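Local coordinates for protein cycloalternan-forming enzyme (Listeria monocytogenes serovar 1/2a, PDB 5F7U) that belongs to the glycoside hydrolase family 31 enzymes, with a TIM-barrel domain flanked by beta domains and a carbohydrate-binding module, and binds glycans, at residues V625-G637 and M651-K664. The protein carries 1 engineered substitution. Sequence-based numbering, arbitrary orientation.
Sequences VSYWAWDMAGFTG and MAAFAPIMQFHSEK. With GLC (alpha-D-glucopyranose), chain F; GLC (alpha-D-glucopyranose), chain B.
Glu663 crosses the Phe635 ring with its CB over one face, 3.6 Å from the ring centroid, while Phe635 O accepts a bond from Glu663 N. With CG anti to the backbone N (chi1 -177°) and the chain extended beyond it, the Glu663 carboxylate passes the ring and divides its oxygens. Thr636 OG1 donates to OE1 at a length so short that its exact value is doubtful, Lys664 NZ adds a salt bridge to OE1, and OE2 accepts bonds from O6 of the chain B alpha-D-glucopyranose and from Tyr275. His661 lies beside Phe635, the two planes 26° apart but slid so far that they barely overlap, CD2 of Phe635 being 3.4 Å from CD2 of His661. His661 NE2 donates to O4 of the chain F alpha-D-glucopyranose at 2.9 Å. Deeper in, Gln659 bends at chi2 (-110°) and runs alongside Asp631. Gln659 NE2 gives an almost straight bond of 2.9 Å to the anti lone pair of Asp631 OD1 and another, from above the carbonyl plane, to Trp630 O; the two grips fix the amide's rotation. Water 2 joins Asp631 OD1 to Gln659 OE1. Met632 N donates to Gln659 O (3.1 Å), and Met632 packs its CG on Phe660 CB. On the helix side, Met651 SD approaches the Trp630 ring obliquely, 3.5 Å from its NE1, in a Met-aromatic contact beside Ala652 CB. On the other face of the sheet, Ala629 CB meets Ile657 CB at 3.6 Å. Strands 628-631 and 657-660, joined through helix 642-653, are the last two of a parallel (beta/alpha)8 TIM barrel, and the loops that follow them line its glycan pocket.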
loop_
_atom_site.group_PDB
_atom_site.type_symbol
_atom_site.label_atom_id
_atom_site.label_comp_id
_atom_site.label_asym_id
_atom_site.label_seq_id
_atom_site.Cartn_x
_atom_site.Cartn_y
_atom_site.Cartn_z
ATOM N N VAL A 625 4.531 -2.394 1.206
ATOM C CA VAL A 625 4.105 -2.642 -0.184
ATOM C C VAL A 625 3.652 -1.280 -0.731
ATOM O O VAL A 625 2.519 -0.846 -0.517
ATOM C CB VAL A 625 3.003 -3.726 -0.281
ATOM C CG1 VAL A 625 2.536 -3.910 -1.731
ATOM C CG2 VAL A 625 3.536 -5.047 0.258
ATOM N N SER A 626 4.578 -0.609 -1.407
ATOM C CA SER A 626 4.408 0.782 -1.823
ATOM C C SER A 626 3.873 0.881 -3.246
ATOM O O SER A 626 3.089 1.775 -3.543
ATOM C CB SER A 626 5.777 1.461 -1.733
ATOM O OG SER A 626 5.776 2.802 -2.212
ATOM N N TYR A 627 4.306 -0.032 -4.122
ATOM C CA TYR A 627 3.896 0.038 -5.538
ATOM C C TYR A 627 2.567 -0.669 -5.686
ATOM O O TYR A 627 2.492 -1.818 -6.154
ATOM C CB TYR A 627 4.947 -0.573 -6.458
ATOM C CG TYR A 627 6.308 0.114 -6.442
ATOM C CD1 TYR A 627 6.509 1.389 -5.847
ATOM C CD2 TYR A 627 7.406 -0.527 -7.019
ATOM C CE1 TYR A 627 7.778 1.977 -5.846
ATOM C CE2 TYR A 627 8.664 0.060 -7.042
ATOM C CZ TYR A 627 8.851 1.303 -6.456
ATOM O OH TYR A 627 10.129 1.851 -6.472
ATOM N N TRP A 628 1.524 0.034 -5.251
ATOM C CA TRP A 628 0.194 -0.541 -5.092
ATOM C C TRP A 628 -0.771 0.059 -6.122
ATOM O O TRP A 628 -0.766 1.273 -6.355
ATOM C CB TRP A 628 -0.282 -0.307 -3.654
ATOM C CG TRP A 628 -1.720 -0.718 -3.384
ATOM C CD1 TRP A 628 -2.157 -1.915 -2.877
ATOM C CD2 TRP A 628 -2.886 0.080 -3.589
ATOM N NE1 TRP A 628 -3.515 -1.921 -2.776
ATOM C CE2 TRP A 628 -3.995 -0.709 -3.212
ATOM C CE3 TRP A 628 -3.102 1.398 -4.056
ATOM C CZ2 TRP A 628 -5.306 -0.228 -3.253
ATOM C CZ3 TRP A 628 -4.418 1.871 -4.149
ATOM C CH2 TRP A 628 -5.499 1.065 -3.721
ATOM N N ALA A 629 -1.608 -0.816 -6.692
ATOM C CA ALA A 629 -2.624 -0.435 -7.674
ATOM C C ALA A 629 -3.991 -0.901 -7.218
ATOM O O ALA A 629 -4.109 -1.749 -6.342
ATOM C CB ALA A 629 -2.331 -1.081 -9.021
ATOM N N TRP A 630 -5.012 -0.386 -7.896
ATOM C CA TRP A 630 -6.365 -0.934 -7.795
ATOM C C TRP A 630 -7.019 -0.806 -9.160
ATOM O O TRP A 630 -6.543 -0.031 -10.000
ATOM C CB TRP A 630 -7.175 -0.217 -6.697
ATOM C CG TRP A 630 -7.484 1.249 -6.978
ATOM C CD1 TRP A 630 -6.570 2.261 -7.218
ATOM C CD2 TRP A 630 -8.775 1.860 -7.017
ATOM N NE1 TRP A 630 -7.231 3.458 -7.430
ATOM C CE2 TRP A 630 -8.579 3.248 -7.298
ATOM C CE3 TRP A 630 -10.079 1.383 -6.828
ATOM C CZ2 TRP A 630 -9.657 4.160 -7.421
ATOM C CZ3 TRP A 630 -11.164 2.299 -6.929
ATOM C CH2 TRP A 630 -10.933 3.665 -7.232
ATOM N N ASP A 631 -8.084 -1.579 -9.394
ATOM C CA ASP A 631 -8.889 -1.412 -10.602
ATOM C C ASP A 631 -9.755 -0.164 -10.402
ATOM O O ASP A 631 -10.743 -0.232 -9.682
ATOM C CB ASP A 631 -9.809 -2.641 -10.826
ATOM C CG ASP A 631 -9.046 -3.976 -10.905
ATOM O OD1 ASP A 631 -7.864 -4.008 -11.262
ATOM O OD2 ASP A 631 -9.666 -5.023 -10.617
ATOM N N MET A 632 -9.370 0.970 -10.991
ATOM C CA MET A 632 -10.068 2.231 -10.702
ATOM C C MET A 632 -11.555 2.105 -11.043
ATOM O O MET A 632 -11.916 1.602 -12.113
ATOM C CB MET A 632 -9.404 3.434 -11.399
ATOM C CG MET A 632 -9.234 3.310 -12.902
ATOM S SD MET A 632 -9.084 4.947 -13.653
ATOM C CE MET A 632 -10.821 5.327 -13.763
ATOM N N ALA A 633 -12.398 2.506 -10.091
ATOM C CA ALA A 633 -13.865 2.426 -10.216
ATOM C C ALA A 633 -14.448 1.018 -10.219
ATOM O O ALA A 633 -15.624 0.873 -10.504
ATOM C CB ALA A 633 -14.380 3.245 -11.412
ATOM N N GLY A 634 -13.636 0.006 -9.886
ATOM C CA GLY A 634 -14.097 -1.403 -9.764
ATOM C C GLY A 634 -14.104 -2.099 -11.112
ATOM O O GLY A 634 -14.320 -1.455 -12.141
ATOM N N PHE A 635 -13.874 -3.415 -11.126
ATOM C CA PHE A 635 -13.750 -4.111 -12.418
ATOM C C PHE A 635 -15.010 -4.891 -12.810
ATOM O O PHE A 635 -15.120 -5.383 -13.934
ATOM C CB PHE A 635 -12.469 -4.961 -12.494
ATOM C CG PHE A 635 -12.606 -6.404 -12.016
ATOM C CD1 PHE A 635 -13.331 -6.759 -10.856
ATOM C CD2 PHE A 635 -11.938 -7.417 -12.715
ATOM C CE1 PHE A 635 -13.420 -8.106 -10.462
ATOM C CE2 PHE A 635 -12.004 -8.758 -12.300
ATOM C CZ PHE A 635 -12.752 -9.098 -11.180
ATOM N N THR A 636 -15.952 -4.992 -11.878
ATOM C CA THR A 636 -17.169 -5.780 -12.107
ATOM C C THR A 636 -18.365 -5.175 -11.371
ATOM O O THR A 636 -18.222 -4.191 -10.667
ATOM C CB THR A 636 -16.956 -7.268 -11.719
ATOM O OG1 THR A 636 -18.001 -8.062 -12.312
ATOM C CG2 THR A 636 -16.894 -7.475 -10.212
ATOM N N GLY A 637 -19.537 -5.783 -11.559
ATOM C CA GLY A 637 -20.782 -5.243 -11.055
ATOM C C GLY A 637 -21.362 -4.353 -12.121
ATOM O O GLY A 637 -20.803 -4.242 -13.226
ATOM N N MET A 651 -8.588 10.068 -7.757
ATOM C CA MET A 651 -7.782 9.390 -6.741
ATOM C C MET A 651 -6.702 8.522 -7.423
ATOM O O MET A 651 -5.548 8.560 -7.013
ATOM C CB MET A 651 -8.653 8.590 -5.774
ATOM C CG MET A 651 -7.863 7.825 -4.704
ATOM S SD MET A 651 -7.349 6.198 -5.307
ATOM C CE MET A 651 -6.175 5.725 -4.048
ATOM N N ALA A 652 -7.086 7.782 -8.465
ATOM C CA ALA A 652 -6.170 6.842 -9.127
ATOM C C ALA A 652 -4.966 7.551 -9.729
ATOM O O ALA A 652 -3.830 7.035 -9.677
ATOM C CB ALA A 652 -6.901 6.037 -10.204
ATOM N N ALA A 653 -5.206 8.742 -10.284
ATOM C CA ALA A 653 -4.136 9.543 -10.880
ATOM C C ALA A 653 -3.162 10.033 -9.800
ATOM O O ALA A 653 -2.009 10.334 -10.107
ATOM C CB ALA A 653 -4.727 10.720 -11.649
ATOM N N PHE A 654 -3.621 10.057 -8.545
ATOM C CA PHE A 654 -2.790 10.423 -7.379
ATOM C C PHE A 654 -2.528 9.229 -6.461
ATOM O O PHE A 654 -2.482 9.384 -5.222
ATOM C CB PHE A 654 -3.424 11.600 -6.590
ATOM C CG PHE A 654 -3.211 12.939 -7.236
ATOM C CD1 PHE A 654 -4.015 13.350 -8.298
ATOM C CD2 PHE A 654 -2.155 13.785 -6.818
ATOM C CE1 PHE A 654 -3.817 14.587 -8.921
ATOM C CE2 PHE A 654 -1.959 15.027 -7.427
ATOM C CZ PHE A 654 -2.790 15.425 -8.485
ATOM N N ALA A 655 -2.401 8.036 -7.065
ATOM C CA ALA A 655 -2.047 6.839 -6.301
ATOM C C ALA A 655 -0.773 6.230 -6.890
ATOM O O ALA A 655 -0.308 6.695 -7.943
ATOM C CB ALA A 655 -3.212 5.846 -6.280
ATOM N N PRO A 656 -0.141 5.254 -6.188
ATOM C CA PRO A 656 1.181 4.799 -6.661
ATOM C C PRO A 656 1.154 4.243 -8.091
ATOM O O PRO A 656 2.016 4.604 -8.890
ATOM C CB PRO A 656 1.555 3.703 -5.648
ATOM C CG PRO A 656 0.840 4.124 -4.391
ATOM C CD PRO A 656 -0.496 4.627 -4.893
ATOM N N ILE A 657 0.149 3.427 -8.408
ATOM C CA ILE A 657 -0.004 2.823 -9.741
ATOM C C ILE A 657 -1.437 3.063 -10.219
ATOM O O ILE A 657 -2.402 2.748 -9.503
ATOM C CB ILE A 657 0.290 1.293 -9.741
ATOM C CG1 ILE A 657 1.678 0.937 -9.154
ATOM C CG2 ILE A 657 0.067 0.674 -11.132
ATOM C CD1 ILE A 657 2.885 1.407 -9.971
ATOM N N MET A 658 -1.568 3.611 -11.420
ATOM C CA MET A 658 -2.867 3.966 -12.009
ATOM C C MET A 658 -3.219 2.942 -13.088
ATOM O O MET A 658 -2.435 2.729 -14.023
ATOM C CB MET A 658 -2.797 5.370 -12.630
ATOM C CG MET A 658 -4.148 5.904 -13.089
ATOM S SD MET A 658 -3.958 7.449 -13.992
ATOM C CE MET A 658 -5.698 7.850 -14.135
ATOM N N GLN A 659 -4.387 2.290 -12.950
ATOM C CA GLN A 659 -4.735 1.157 -13.839
ATOM C C GLN A 659 -6.252 0.992 -13.914
ATOM O O GLN A 659 -6.910 0.945 -12.866
ATOM C CB GLN A 659 -4.117 -0.152 -13.288
ATOM C CG GLN A 659 -4.344 -1.429 -14.125
ATOM C CD GLN A 659 -5.284 -2.461 -13.508
ATOM O OE1 GLN A 659 -5.345 -3.599 -13.994
ATOM N NE2 GLN A 659 -6.020 -2.094 -12.451
ATOM N N PHE A 660 -6.802 0.915 -15.127
ATOM C CA PHE A 660 -8.222 0.494 -15.296
ATOM C C PHE A 660 -8.291 -0.930 -15.794
ATOM O O PHE A 660 -7.361 -1.414 -16.464
ATOM C CB PHE A 660 -9.083 1.481 -16.153
ATOM C CG PHE A 660 -8.706 1.558 -17.623
ATOM C CD1 PHE A 660 -9.091 0.545 -18.525
ATOM C CD2 PHE A 660 -8.010 2.677 -18.128
ATOM C CE1 PHE A 660 -8.765 0.633 -19.882
ATOM C CE2 PHE A 660 -7.671 2.764 -19.487
ATOM C CZ PHE A 660 -8.064 1.744 -20.368
ATOM N N HIS A 661 -9.398 -1.600 -15.477
ATOM C CA HIS A 661 -9.533 -3.033 -15.747
ATOM C C HIS A 661 -11.013 -3.414 -15.689
ATOM O O HIS A 661 -11.842 -2.693 -15.080
ATOM C CB HIS A 661 -8.695 -3.838 -14.713
ATOM C CG HIS A 661 -8.728 -5.322 -14.917
ATOM N ND1 HIS A 661 -8.516 -5.914 -16.146
ATOM C CD2 HIS A 661 -8.979 -6.332 -14.046
ATOM C CE1 HIS A 661 -8.630 -7.230 -16.023
ATOM N NE2 HIS A 661 -8.902 -7.512 -14.757
ATOM N N SER A 662 -11.354 -4.525 -16.345
ATOM C CA SER A 662 -12.716 -5.028 -16.316
ATOM C C SER A 662 -12.739 -6.547 -16.357
ATOM O O SER A 662 -11.912 -7.172 -17.015
ATOM C CB SER A 662 -13.568 -4.438 -17.452
ATOM O OG SER A 662 -12.938 -4.655 -18.710
ATOM N N GLU A 663 -13.737 -7.116 -15.691
ATOM C CA GLU A 663 -13.852 -8.563 -15.526
ATOM C C GLU A 663 -14.387 -9.356 -16.732
ATOM O O GLU A 663 -13.888 -10.448 -17.050
ATOM C CB GLU A 663 -14.775 -8.826 -14.341
ATOM C CG GLU A 663 -14.921 -10.305 -14.035
ATOM C CD GLU A 663 -15.939 -10.583 -12.959
ATOM O OE1 GLU A 663 -17.135 -10.216 -13.127
ATOM O OE2 GLU A 663 -15.525 -11.180 -11.949
ATOM N N LYS A 664 -15.446 -8.857 -17.366
ATOM C CA LYS A 664 -16.243 -9.714 -18.271
ATOM C C LYS A 664 -15.493 -10.087 -19.545
ATOM O O LYS A 664 -14.759 -9.275 -20.114
ATOM C CB LYS A 664 -17.603 -9.082 -18.591
ATOM C CG LYS A 664 -18.528 -8.869 -17.379
ATOM C CD LYS A 664 -18.869 -10.175 -16.672
ATOM C CE LYS A 664 -19.954 -9.963 -15.625
ATOM N NZ LYS A 664 -19.605 -10.605 -14.323
HETATM C C1 GLC F . -8.721 -12.981 -11.512
HETATM C C2 GLC F . -8.149 -11.551 -11.402
HETATM C C3 GLC F . -8.807 -10.560 -12.383
HETATM C C4 GLC F . -8.766 -11.118 -13.814
HETATM C C5 GLC F . -9.182 -12.596 -13.856
HETATM C C6 GLC F . -9.003 -13.239 -15.222
HETATM O O2 GLC F . -8.147 -11.118 -10.038
HETATM O O3 GLC F . -8.142 -9.284 -12.365
HETATM O O4 GLC F . -9.637 -10.352 -14.667
HETATM O O5 GLC F . -8.517 -13.415 -12.872
HETATM O O6 GLC F . -9.611 -14.543 -15.129
HETATM C C1 GLC B . -12.879 -16.005 -9.764
HETATM C C2 GLC B . -11.407 -16.201 -9.381
HETATM C C3 GLC B . -10.615 -14.890 -9.488
HETATM C C4 GLC B . -10.703 -14.313 -10.907
HETATM C C5 GLC B . -12.204 -14.162 -11.249
HETATM C C6 GLC B . -12.460 -13.689 -12.673
HETATM O O1 GLC B . -13.561 -15.253 -8.750
HETATM O O2 GLC B . -11.336 -16.694 -8.043
HETATM O O3 GLC B . -9.265 -15.122 -9.093
HETATM O O4 GLC B . -10.075 -13.012 -10.998
HETATM O O5 GLC B . -13.003 -15.348 -11.040
HETATM O O6 GLC B . -12.857 -12.329 -12.520
HETATM O O HOH W 1 -5.888 2.675 -10.543
HETATM O O HOH W 2 -6.082 -5.828 -12.383
HETATM O O HOH W 3 -11.048 -0.664 -13.323
HETATM O O HOH W 4 -16.814 -6.245 -16.097
HETATM O O HOH W 5 -21.213 -8.148 -12.875
#